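Side-chain contact in serine repeat antigen 5 (Plasmodium falciparum, PDB 6X42), which is a papain-family pseudo-zymogen of the malaria parasite that probably lacks the ordinary cysteine protease activity of its relatives: residues 166-169 and 174-177. Sequence-based numbering, arbitrary orientation.
Sequences ERFH and AFVK. With CA (calcium ion), chain C.
Phe168 and Phe175 meet at an oblique angle where the loop after strand 160-164 turns into helix 172-186, a small worked example of apolar contact between a loop and the helix that follows it. The two side chains cross at about a right angle, and the ring planes are inclined by 46° with centroids 5.5 Å apart, so the pair is neither a stack nor an edge-to-face arrangement. Phe175 sends CD1 over one face of the Phe168 ring, 3.8 Å from Phe168 CD1. Behind this ring contact the stems also touch, Phe175 CB lying 3.8 Å from Phe168 CB. A chi1 of -173° carries the Phe175 ring away from its own backbone N and past the CB end of Phe168, which is why CB and CD1, not the far end of the ring, do the touching. Over the same face, toward its CD2 side, the backbone N of Phe175 lies 3.7 Å from Phe168 CD2. The methyl CB of Ala174 sits instead near the plane of the Phe168 ring, 4.1 Å from CE2. One face and one edge of the same ring are thereby used by consecutive helix residues. Tyr163, on strand 160-164, touches both phenylalanines and ties the pair to the sheet.

Glu166, two residues before Phe168, faces a different task: its carboxylate holds a calcium ion through both oxygens, OE1 at 2.4 Å and OE2 at 2.6 Å from the metal. Two waters and Asp215 share in this site. Its chain, extended beyond CG, carries the acid away from the aromatic pair.

No hydrogen bond crosses between 166-169 and 174-177. What this contact contributes is shape fit and dispersion, with little directional preference, whereas bidentate coordination of calcium by the Glu166 carboxylate fixes the same loop from another side.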
loop_
_atom_site.group_PDB
_atom_site.type_symbol
_atom_site.label_atom_id
_atom_site.label_comp_id
_atom_site.label_asym_id
_atom_site.label_seq_id
_atom_site.Cartn_x
_atom_site.Cartn_y
_atom_site.Cartn_z
ATOM N N GLU A 166 -8.262 12.890 -9.181
ATOM C CA GLU A 166 -8.656 13.838 -10.219
ATOM C C GLU A 166 -10.076 13.568 -10.692
ATOM O O GLU A 166 -10.806 14.507 -11.012
ATOM C CB GLU A 166 -7.678 13.780 -11.398
ATOM C CG GLU A 166 -6.347 14.571 -11.220
ATOM C CD GLU A 166 -5.184 14.125 -12.143
ATOM O OE1 GLU A 166 -4.982 14.833 -13.145
ATOM O OE2 GLU A 166 -4.367 13.251 -11.868
ATOM N N ARG A 167 -10.492 12.301 -10.738
ATOM C CA ARG A 167 -11.858 11.986 -11.141
ATOM C C ARG A 167 -12.868 12.310 -10.048
ATOM O O ARG A 167 -14.056 12.428 -10.332
ATOM C CB ARG A 167 -11.968 10.520 -11.568
ATOM C CG ARG A 167 -11.073 10.126 -12.774
ATOM C CD ARG A 167 -11.525 10.760 -14.100
ATOM N N PHE A 168 -12.418 12.485 -8.810
ATOM C CA PHE A 168 -13.273 12.851 -7.688
ATOM C C PHE A 168 -13.090 14.306 -7.277
ATOM O O PHE A 168 -13.444 14.666 -6.153
ATOM C CB PHE A 168 -12.986 11.963 -6.473
ATOM C CG PHE A 168 -13.567 10.595 -6.565
ATOM C CD1 PHE A 168 -12.921 9.613 -7.289
ATOM C CD2 PHE A 168 -14.750 10.279 -5.920
ATOM C CE1 PHE A 168 -13.447 8.341 -7.376
ATOM C CE2 PHE A 168 -15.276 9.013 -6.009
ATOM C CZ PHE A 168 -14.623 8.039 -6.737
ATOM N N HIS A 169 -12.558 15.154 -8.167
ATOM C CA HIS A 169 -12.194 16.512 -7.761
ATOM C C HIS A 169 -13.394 17.299 -7.245
ATOM O O HIS A 169 -13.239 18.116 -6.331
ATOM C CB HIS A 169 -11.484 17.261 -8.899
ATOM C CG HIS A 169 -12.375 17.631 -10.046
ATOM N ND1 HIS A 169 -12.855 18.912 -10.232
ATOM C CD2 HIS A 169 -12.871 16.892 -11.069
ATOM C CE1 HIS A 169 -13.607 18.947 -11.319
ATOM N NE2 HIS A 169 -13.635 17.734 -11.845
ATOM N N ALA A 174 -16.578 11.684 -1.161
ATOM C CA ALA A 174 -16.801 10.292 -1.534
ATOM C C ALA A 174 -15.477 9.546 -1.657
ATOM O O ALA A 174 -15.377 8.392 -1.235
ATOM C CB ALA A 174 -17.605 10.221 -2.833
ATOM N N PHE A 175 -14.448 10.201 -2.203
ATOM C CA PHE A 175 -13.117 9.591 -2.287
ATOM C C PHE A 175 -12.606 9.239 -0.897
ATOM O O PHE A 175 -12.136 8.121 -0.658
ATOM C CB PHE A 175 -12.198 10.597 -2.990
ATOM C CG PHE A 175 -10.812 10.095 -3.327
ATOM C CD1 PHE A 175 -10.588 9.201 -4.359
ATOM C CD2 PHE A 175 -9.707 10.586 -2.647
ATOM C CE1 PHE A 175 -9.313 8.791 -4.692
ATOM C CE2 PHE A 175 -8.419 10.180 -2.974
ATOM C CZ PHE A 175 -8.221 9.280 -4.008
ATOM N N VAL A 176 -12.743 10.172 0.048
ATOM C CA VAL A 176 -12.336 9.940 1.430
ATOM C C VAL A 176 -13.109 8.774 2.039
ATOM O O VAL A 176 -12.526 7.887 2.686
ATOM C CB VAL A 176 -12.509 11.238 2.243
ATOM C CG1 VAL A 176 -12.405 10.966 3.742
ATOM C CG2 VAL A 176 -11.493 12.276 1.803
ATOM N N LYS A 177 -14.431 8.754 1.850
ATOM C CA LYS A 177 -15.247 7.695 2.439
ATOM C C LYS A 177 -14.882 6.326 1.888
ATOM O O LYS A 177 -14.820 5.349 2.643
ATOM C CB LYS A 177 -16.734 7.991 2.211
ATOM C CG LYS A 177 -17.673 7.015 2.892
HETATM CA CA CA C . -3.281 13.584 -14.170
HETATM O O HOH W 1 -3.407 11.220 -13.943
HETATM O O HOH W 2 -4.900 13.683 -15.873
#